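Local coordinates for protein ribonuclease VapC5 (Mycobacterium tuberculosis, PDB 3DBO) that acts as the probable toxin of a type II toxin-antitoxin pair, a magnesium-dependent PIN-domain ribonuclease whose limited RNA-cleaving activity is seen in complex with its antitoxin VapB5, at residues L25-F30 with L116-V121; A56-G61 with L75-S80; I102-S107 with A137-A142. One frame throughout, in Å; residues are numbered along the deposited sequence.

Contact 1: residues L25-F30 with L116-V121. With NA (sodium ion), chain C.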
loop_
_atom_site.group_PDB
_atom_site.type_symbol
_atom_site.label_atom_id
_atom_site.label_comp_id
_atom_site.label_asym_id
_atom_site.label_seq_id
_atom_site.Cartn_x
_atom_site.Cartn_y
_atom_site.Cartn_z
ATOM N N LEU B 25 4.820 -2.400 0.191
ATOM C CA LEU B 25 3.777 -2.176 1.189
ATOM C C LEU B 25 2.656 -1.335 0.604
ATOM O O LEU B 25 2.929 -0.359 -0.096
ATOM C CB LEU B 25 4.369 -1.444 2.405
ATOM C CG LEU B 25 5.653 -2.068 2.955
ATOM C CD1 LEU B 25 6.346 -1.092 3.911
ATOM C CD2 LEU B 25 5.317 -3.420 3.634
ATOM N N ASP B 26 1.413 -1.729 0.876
ATOM C CA ASP B 26 0.255 -0.921 0.520
ATOM C C ASP B 26 -0.047 0.016 1.686
ATOM O O ASP B 26 0.711 0.036 2.665
ATOM C CB ASP B 26 -0.935 -1.811 0.161
ATOM C CG ASP B 26 -1.674 -2.341 1.391
ATOM O OD1 ASP B 26 -1.056 -2.436 2.472
ATOM O OD2 ASP B 26 -2.885 -2.622 1.274
ATOM N N THR B 27 -1.154 0.751 1.633
ATOM C CA THR B 27 -1.463 1.696 2.710
ATOM C C THR B 27 -1.900 1.017 4.014
ATOM O O THR B 27 -1.566 1.491 5.100
ATOM C CB THR B 27 -2.506 2.732 2.245
ATOM O OG1 THR B 27 -2.047 3.304 1.005
ATOM C CG2 THR B 27 -2.660 3.827 3.263
ATOM N N SER B 28 -2.633 -0.096 3.898
ATOM C CA SER B 28 -3.198 -0.790 5.054
ATOM C C SER B 28 -2.167 -1.271 6.090
ATOM O O SER B 28 -2.458 -1.297 7.293
ATOM C CB SER B 28 -4.101 -1.957 4.590
ATOM O OG SER B 28 -3.319 -3.024 4.100
ATOM N N VAL B 29 -0.959 -1.609 5.650
ATOM C CA VAL B 29 0.106 -2.026 6.583
ATOM C C VAL B 29 0.480 -0.884 7.557
ATOM O O VAL B 29 0.899 -1.140 8.697
ATOM C CB VAL B 29 1.384 -2.590 5.885
ATOM C CG1 VAL B 29 1.054 -3.822 5.051
ATOM C CG2 VAL B 29 2.081 -1.530 5.040
ATOM N N PHE B 30 0.333 0.371 7.105
ATOM C CA PHE B 30 0.677 1.539 7.928
ATOM C C PHE B 30 -0.404 1.872 8.962
ATOM O O PHE B 30 -0.163 2.640 9.899
ATOM C CB PHE B 30 0.967 2.784 7.040
ATOM C CG PHE B 30 2.207 2.667 6.242
ATOM C CD1 PHE B 30 3.421 3.122 6.753
ATOM C CD2 PHE B 30 2.188 2.085 4.964
ATOM C CE1 PHE B 30 4.583 3.000 6.019
ATOM C CE2 PHE B 30 3.341 1.954 4.234
ATOM C CZ PHE B 30 4.556 2.414 4.740
ATOM N N LEU B 116 -5.488 -0.809 -7.326
ATOM C CA LEU B 116 -5.041 -1.352 -8.627
ATOM C C LEU B 116 -3.743 -0.702 -9.102
ATOM O O LEU B 116 -2.858 -1.390 -9.631
ATOM C CB LEU B 116 -6.137 -1.234 -9.696
ATOM C CG LEU B 116 -5.876 -2.024 -10.995
ATOM C CD1 LEU B 116 -5.692 -3.560 -10.742
ATOM C CD2 LEU B 116 -7.053 -1.742 -11.956
ATOM N N TRP B 117 -3.615 0.615 -8.906
ATOM C CA TRP B 117 -2.343 1.314 -9.155
ATOM C C TRP B 117 -1.187 0.737 -8.324
ATOM O O TRP B 117 -0.103 0.517 -8.830
ATOM C CB TRP B 117 -2.487 2.840 -8.933
ATOM C CG TRP B 117 -3.251 3.545 -10.051
ATOM C CD1 TRP B 117 -4.457 4.181 -9.972
ATOM C CD2 TRP B 117 -2.803 3.692 -11.399
ATOM N NE1 TRP B 117 -4.797 4.726 -11.221
ATOM C CE2 TRP B 117 -3.796 4.420 -12.106
ATOM C CE3 TRP B 117 -1.660 3.254 -12.087
ATOM C CZ2 TRP B 117 -3.675 4.728 -13.479
ATOM C CZ3 TRP B 117 -1.542 3.561 -13.468
ATOM C CH2 TRP B 117 -2.540 4.306 -14.128
ATOM N N ILE B 118 -1.430 0.479 -7.046
ATOM C CA ILE B 118 -0.419 -0.163 -6.207
ATOM C C ILE B 118 0.001 -1.526 -6.769
ATOM O O ILE B 118 1.200 -1.778 -6.945
ATOM C CB ILE B 118 -0.888 -0.276 -4.749
ATOM C CG1 ILE B 118 -0.982 1.134 -4.136
ATOM C CG2 ILE B 118 0.122 -1.109 -3.921
ATOM C CD1 ILE B 118 -1.765 1.147 -2.791
ATOM N N ALA B 119 -0.987 -2.373 -7.069
ATOM C CA ALA B 119 -0.743 -3.701 -7.625
ATOM C C ALA B 119 -0.020 -3.601 -8.969
ATOM O O ALA B 119 0.891 -4.388 -9.240
ATOM C CB ALA B 119 -2.049 -4.450 -7.786
ATOM N N ALA B 120 -0.396 -2.609 -9.791
ATOM C CA ALA B 120 0.276 -2.402 -11.085
ATOM C C ALA B 120 1.753 -2.062 -10.912
ATOM O O ALA B 120 2.617 -2.596 -11.612
ATOM C CB ALA B 120 -0.466 -1.320 -11.929
ATOM N N VAL B 121 2.051 -1.165 -9.982
ATOM C CA VAL B 121 3.430 -0.808 -9.694
ATOM C C VAL B 121 4.239 -2.041 -9.237
ATOM O O VAL B 121 5.321 -2.341 -9.788
ATOM C CB VAL B 121 3.493 0.335 -8.625
ATOM C CG1 VAL B 121 4.926 0.510 -8.046
ATOM C CG2 VAL B 121 2.973 1.668 -9.242
HETATM NA NA NA C . 1.718 1.512 -1.893
#

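Contact 2: residues A56-G61 with L75-S80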
loop_
_atom_site.group_PDB
_atom_site.type_symbol
_atom_site.label_atom_id
_atom_site.label_comp_id
_atom_site.label_asym_id
_atom_site.label_seq_id
_atom_site.Cartn_x
_atom_site.Cartn_y
_atom_site.Cartn_z
ATOM N N ALA B 56 0.519 9.476 -1.045
ATOM C CA ALA B 56 -0.666 10.316 -1.215
ATOM C C ALA B 56 -1.741 10.046 -0.159
ATOM O O ALA B 56 -2.328 10.962 0.414
ATOM C CB ALA B 56 -1.256 10.092 -2.616
ATOM N N GLU B 57 -2.007 8.766 0.079
ATOM C CA GLU B 57 -3.071 8.383 0.987
ATOM C C GLU B 57 -2.768 8.734 2.447
ATOM O O GLU B 57 -3.643 9.226 3.156
ATOM C CB GLU B 57 -3.407 6.906 0.793
ATOM C CG GLU B 57 -4.179 6.723 -0.522
ATOM C CD GLU B 57 -4.642 5.297 -0.778
ATOM O OE1 GLU B 57 -4.061 4.353 -0.195
ATOM O OE2 GLU B 57 -5.594 5.121 -1.584
ATOM N N LEU B 58 -1.524 8.516 2.858
ATOM C CA LEU B 58 -1.075 8.915 4.213
ATOM C C LEU B 58 -1.114 10.441 4.372
ATOM O O LEU B 58 -1.490 10.952 5.425
ATOM C CB LEU B 58 0.318 8.350 4.513
ATOM C CG LEU B 58 0.410 6.810 4.561
ATOM C CD1 LEU B 58 1.846 6.430 4.839
ATOM C CD2 LEU B 58 -0.557 6.256 5.620
ATOM N N ARG B 59 -0.786 11.158 3.300
ATOM C CA ARG B 59 -0.822 12.622 3.342
ATOM C C ARG B 59 -2.248 13.137 3.446
ATOM O O ARG B 59 -2.532 14.027 4.233
ATOM C CB ARG B 59 -0.070 13.219 2.156
ATOM C CG ARG B 59 0.289 14.689 2.314
ATOM C CD ARG B 59 1.066 15.181 1.093
ATOM N NE ARG B 59 1.716 16.457 1.395
ATOM C CZ ARG B 59 1.167 17.649 1.172
ATOM N NH1 ARG B 59 -0.039 17.750 0.603
ATOM N NH2 ARG B 59 1.826 18.754 1.514
ATOM N N VAL B 60 -3.171 12.578 2.667
ATOM C CA VAL B 60 -4.565 12.971 2.803
ATOM C C VAL B 60 -5.074 12.656 4.218
ATOM O O VAL B 60 -5.841 13.444 4.804
ATOM C CB VAL B 60 -5.479 12.131 1.867
ATOM C CG1 VAL B 60 -6.958 12.292 2.269
ATOM C CG2 VAL B 60 -5.278 12.516 0.438
ATOM N N GLY B 61 -4.603 11.538 4.787
ATOM C CA GLY B 61 -4.903 11.209 6.198
ATOM C C GLY B 61 -4.558 12.344 7.164
ATOM O O GLY B 61 -5.363 12.692 8.050
ATOM N N LEU B 75 0.473 12.103 11.244
ATOM C CA LEU B 75 1.682 12.784 10.813
ATOM C C LEU B 75 2.926 11.899 11.059
ATOM O O LEU B 75 3.787 11.778 10.183
ATOM C CB LEU B 75 1.796 14.178 11.451
ATOM C CG LEU B 75 2.986 15.003 10.935
ATOM C CD1 LEU B 75 2.956 15.212 9.398
ATOM C CD2 LEU B 75 3.052 16.328 11.686
ATOM N N ALA B 76 3.009 11.263 12.229
ATOM C CA ALA B 76 4.030 10.218 12.462
ATOM C C ALA B 76 3.999 9.081 11.406
ATOM O O ALA B 76 5.037 8.606 10.958
ATOM C CB ALA B 76 3.887 9.623 13.897
ATOM N N THR B 77 2.804 8.650 11.022
ATOM C CA THR B 77 2.689 7.595 9.990
ATOM C C THR B 77 3.294 8.094 8.662
ATOM O O THR B 77 4.078 7.392 8.008
ATOM C CB THR B 77 1.214 7.178 9.796
ATOM O OG1 THR B 77 0.598 6.977 11.080
ATOM C CG2 THR B 77 1.123 5.890 8.974
ATOM N N LEU B 78 2.924 9.310 8.263
ATOM C CA LEU B 78 3.467 9.918 7.039
ATOM C C LEU B 78 4.992 10.016 7.093
ATOM O O LEU B 78 5.693 9.699 6.114
ATOM C CB LEU B 78 2.841 11.306 6.773
ATOM C CG LEU B 78 3.376 12.069 5.549
ATOM C CD1 LEU B 78 3.100 11.284 4.257
ATOM C CD2 LEU B 78 2.800 13.477 5.464
ATOM N N GLU B 79 5.512 10.434 8.249
ATOM C CA GLU B 79 6.938 10.583 8.428
ATOM C C GLU B 79 7.669 9.245 8.357
ATOM O O GLU B 79 8.829 9.217 7.973
ATOM C CB GLU B 79 7.247 11.319 9.754
ATOM C CG GLU B 79 6.973 12.839 9.664
ATOM C CD GLU B 79 6.727 13.508 11.022
ATOM O OE1 GLU B 79 6.402 12.790 11.999
ATOM O OE2 GLU B 79 6.839 14.756 11.103
ATOM N N SER B 80 6.998 8.148 8.714
ATOM C CA SER B 80 7.641 6.815 8.712
ATOM C C SER B 80 8.102 6.369 7.317
ATOM O O SER B 80 8.948 5.484 7.198
ATOM C CB SER B 80 6.750 5.747 9.378
ATOM O OG SER B 80 5.734 5.261 8.513
#

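Contact 3: residues I102-S107 with A137-A142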
loop_
_atom_site.group_PDB
_atom_site.type_symbol
_atom_site.label_atom_id
_atom_site.label_comp_id
_atom_site.label_asym_id
_atom_site.label_seq_id
_atom_site.Cartn_x
_atom_site.Cartn_y
_atom_site.Cartn_z
ATOM N N ILE B 102 -8.302 -4.858 -17.390
ATOM C CA ILE B 102 -9.154 -5.640 -18.307
ATOM C C ILE B 102 -9.416 -7.057 -17.737
ATOM O O ILE B 102 -10.542 -7.553 -17.816
ATOM C CB ILE B 102 -8.538 -5.708 -19.737
ATOM C CG1 ILE B 102 -8.842 -4.420 -20.474
ATOM C CG2 ILE B 102 -9.205 -6.786 -20.603
ATOM C CD1 ILE B 102 -10.267 -4.350 -20.916
ATOM N N HIS B 103 -8.401 -7.648 -17.111
ATOM C CA HIS B 103 -8.558 -8.927 -16.413
ATOM C C HIS B 103 -9.763 -8.865 -15.459
ATOM O O HIS B 103 -10.669 -9.716 -15.527
ATOM C CB HIS B 103 -7.257 -9.287 -15.683
ATOM C CG HIS B 103 -7.296 -10.614 -14.988
ATOM N ND1 HIS B 103 -7.304 -11.811 -15.672
ATOM C CD2 HIS B 103 -7.315 -10.930 -13.670
ATOM C CE1 HIS B 103 -7.331 -12.808 -14.802
ATOM N NE2 HIS B 103 -7.348 -12.302 -13.582
ATOM N N LEU B 104 -9.809 -7.832 -14.617
ATOM C CA LEU B 104 -10.943 -7.623 -13.703
ATOM C C LEU B 104 -12.286 -7.388 -14.413
ATOM O O LEU B 104 -13.312 -7.939 -13.990
ATOM C CB LEU B 104 -10.653 -6.478 -12.732
ATOM C CG LEU B 104 -9.551 -6.744 -11.705
ATOM C CD1 LEU B 104 -9.042 -5.385 -11.131
ATOM C CD2 LEU B 104 -10.050 -7.685 -10.597
ATOM N N ALA B 105 -12.282 -6.603 -15.497
ATOM C CA ALA B 105 -13.535 -6.264 -16.203
ATOM C C ALA B 105 -14.172 -7.524 -16.768
ATOM O O ALA B 105 -15.395 -7.723 -16.673
ATOM C CB ALA B 105 -13.275 -5.279 -17.306
ATOM N N GLU B 106 -13.325 -8.389 -17.318
ATOM C CA GLU B 106 -13.768 -9.636 -17.932
ATOM C C GLU B 106 -14.365 -10.592 -16.913
ATOM O O GLU B 106 -15.370 -11.238 -17.198
ATOM C CB GLU B 106 -12.618 -10.323 -18.672
ATOM C CG GLU B 106 -12.142 -9.577 -19.891
ATOM C CD GLU B 106 -11.840 -10.514 -21.036
ATOM O OE1 GLU B 106 -11.282 -11.615 -20.800
ATOM O OE2 GLU B 106 -12.179 -10.151 -22.178
ATOM N N SER B 107 -13.751 -10.659 -15.727
ATOM C CA SER B 107 -14.167 -11.572 -14.659
ATOM C C SER B 107 -15.340 -11.003 -13.874
ATOM O O SER B 107 -16.007 -11.717 -13.113
ATOM C CB SER B 107 -12.999 -11.815 -13.705
ATOM O OG SER B 107 -12.645 -10.618 -13.034
ATOM N N ALA B 137 -7.249 -9.461 -3.195
ATOM C CA ALA B 137 -7.706 -10.840 -3.394
ATOM C C ALA B 137 -8.243 -11.117 -4.775
ATOM O O ALA B 137 -7.984 -12.178 -5.342
ATOM C CB ALA B 137 -8.760 -11.196 -2.353
ATOM N N ALA B 138 -8.974 -10.158 -5.338
ATOM C CA ALA B 138 -9.566 -10.330 -6.656
ATOM C C ALA B 138 -8.554 -10.576 -7.784
ATOM O O ALA B 138 -8.920 -11.038 -8.850
ATOM C CB ALA B 138 -10.412 -9.121 -6.997
ATOM N N LEU B 139 -7.301 -10.230 -7.550
ATOM C CA LEU B 139 -6.243 -10.336 -8.555
ATOM C C LEU B 139 -5.413 -11.626 -8.479
ATOM O O LEU B 139 -4.512 -11.839 -9.298
ATOM C CB LEU B 139 -5.312 -9.133 -8.419
ATOM C CG LEU B 139 -5.889 -7.790 -8.871
ATOM C CD1 LEU B 139 -5.021 -6.653 -8.375
ATOM C CD2 LEU B 139 -5.935 -7.786 -10.386
ATOM N N ASP B 140 -5.695 -12.476 -7.487
ATOM C CA ASP B 140 -4.874 -13.667 -7.294
ATOM C C ASP B 140 -4.789 -14.506 -8.562
ATOM O O ASP B 140 -5.807 -14.846 -9.152
ATOM C CB ASP B 140 -5.429 -14.526 -6.136
ATOM C CG ASP B 140 -5.159 -13.919 -4.763
ATOM O OD1 ASP B 140 -4.190 -13.142 -4.601
ATOM O OD2 ASP B 140 -5.933 -14.239 -3.846
ATOM N N GLY B 141 -3.569 -14.825 -8.975
ATOM C CA GLY B 141 -3.349 -15.656 -10.158
ATOM C C GLY B 141 -3.067 -14.878 -11.432
ATOM O O GLY B 141 -2.596 -15.452 -12.411
ATOM N N ALA B 142 -3.381 -13.587 -11.454
ATOM C CA ALA B 142 -3.005 -12.753 -12.611
ATOM C C ALA B 142 -1.487 -12.763 -12.805
ATOM O O ALA B 142 -0.738 -12.842 -11.850
ATOM C CB ALA B 142 -3.551 -11.338 -12.447
HETATM O O HOH W 1 -7.194 -13.774 -11.314
#

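Contact 1: residues L25-F30 with L116-V121
I118 meets D26 and T27 through the end of its longer branch: CD1 of I118 lies 4.3 Å from CB of D26 and 4.4 Å from OG1 of T27. I118 gives up the most surface, D26 about half as much and T27 less, and the sum is only 102 Å², so this is a light contact. The CB of I118 faces the 25-30 segment, and chi2 of 166° extends CD1 from the helix toward it. A sodium ion sits beside the same side chain, 3.5 Å from CG1 of I118; that is packing, since the ion is bound by O of L25 at 2.9 Å and by T51 and T54.

The carboxylate of D26, a predicted magnesium ligand, turns away from I118. Its OD1 takes OG of S28 at 2.8 Å on the syn lone pair and N of V29 at 3.3 Å, the latter 26° out of the carboxylate plane; acceptance from the N three residues on is an Asx motif. OD2 is hydrogen-bonded to OG1 of T131. Both oxygens thus have partners that limit rotation of the group. OG1 of T27 is hydrogen-bonded to E57 and T54.

The 25-30 segment leaves the C-terminal end of strand 22-25, in the middle of the parallel sheet, while helix 113-124 presents I118 to T51 of strand 47-51 and V53 of helix 52-64 as well.

Contact 2: residues A56-G61 with L75-S80
The first torsions of L58 and L78 differ, yet both bring their methyl ends to the facing helix. In L58, CG is anti to the carbonyl carbon (chi1 -64°), on a CB that already points at the 75-80 segment. In L78, CG lies opposite the backbone N instead (chi1 177°), which turns a side chain whose CB points along the interface so that its end reaches the 56-61 helix. CD1 of L78 consequently reaches CB of L58 at 4.1 Å and the backbone N of R59 at 4.0 Å, packing against the helix backbone as well as a side chain.

The tip of L58 goes to T77. Its CD2 touches CG2 of T77 at 3.8 Å, the two side chains crossing at about a right angle, and CD1 of L58 lies 4.0 Å from O of T77. That carbonyl is also the acceptor for OG of S80 at 2.7 Å, in the carbonyl plane and on a lone pair. T77 thus offers L58 its methyl, while its OG1 bonds to Q73 and to the backbone of the other protein's chain. CG of the exposed R59 passes CD2 of L78 at 4.2 Å.

The axes approach to 8.7 Å and run 157° apart, nearly antiparallel. This is a helical hairpin of helices 52-64 and 68-79 within the PIN domain, with the other protein packing on L58 and T77.

Contact 3: residues I102-S107 with A137-A142
L104 packs its branched end against A138 and L139, and can be followed outward from its helix. Its CB starts obliquely to the 137-142 segment, and chi1 of -68° sets CG anti to the carbonyl carbon, where it meets CD2 of L139 at 4.0 Å. From there the branches part. CD1 of L104 stays on the same methyl, also 4.0 Å from CD2 of L139, whereas CD2 of L104 goes to A138, with CB of A138 at 3.9 Å and the carbonyl O of A138 equally near. The side chains of L104 and L139 cross at about a right angle, and one methyl of L139 rests on both CG and CD1 of L104.

H103, one residue earlier, reaches the far part of the segment at A142. With CG anti to the backbone N (chi1 -177°), the imidazole extends to the turn, and its CD2 comes within 4.0 Å of CB of A142, an oblique approach. NE2 of H103 is 2.7 Å from a water lying in the ring plane at its edge, and that water donates to O of D140 at 2.8 Å. The water thus links the ring to a backbone carbonyl of the type II turn from L139 to A142. G141 sits at the third position of the turn with phi 97°, a conformation that glycine readily adopts.

L116 of helix 113-124 touches both leucines. The arrangement joins the C-terminal end of helix 91-107 to a 3-10 segment and turn leading toward strand 147-149, outermost of the sheet within this chain, in the alpha/beta PIN fold.

In the fold
Contacts 1 and 2 have centres 14 Å apart and touch directly: OG1 of T27 lies 2.6 Å from OE1 of E57, and O of F30 packs on CG2 of T77 at 3.6 Å. Helix 113-124 connects contact 1 to contact 3, with CB of A119 at 3.7 Å from CD1 of L139 and CD1 of L116 at 3.8 Å from CD1 of L104. Contacts 2 and 3 do not touch and lie on opposite sides of the chain's centre. Contact 1, near that centre, includes D26 of the predicted magnesium site; the side chain of D115, the other predicted ligand, is about 4 Å from that of I118 and about 7 Å from that of L139.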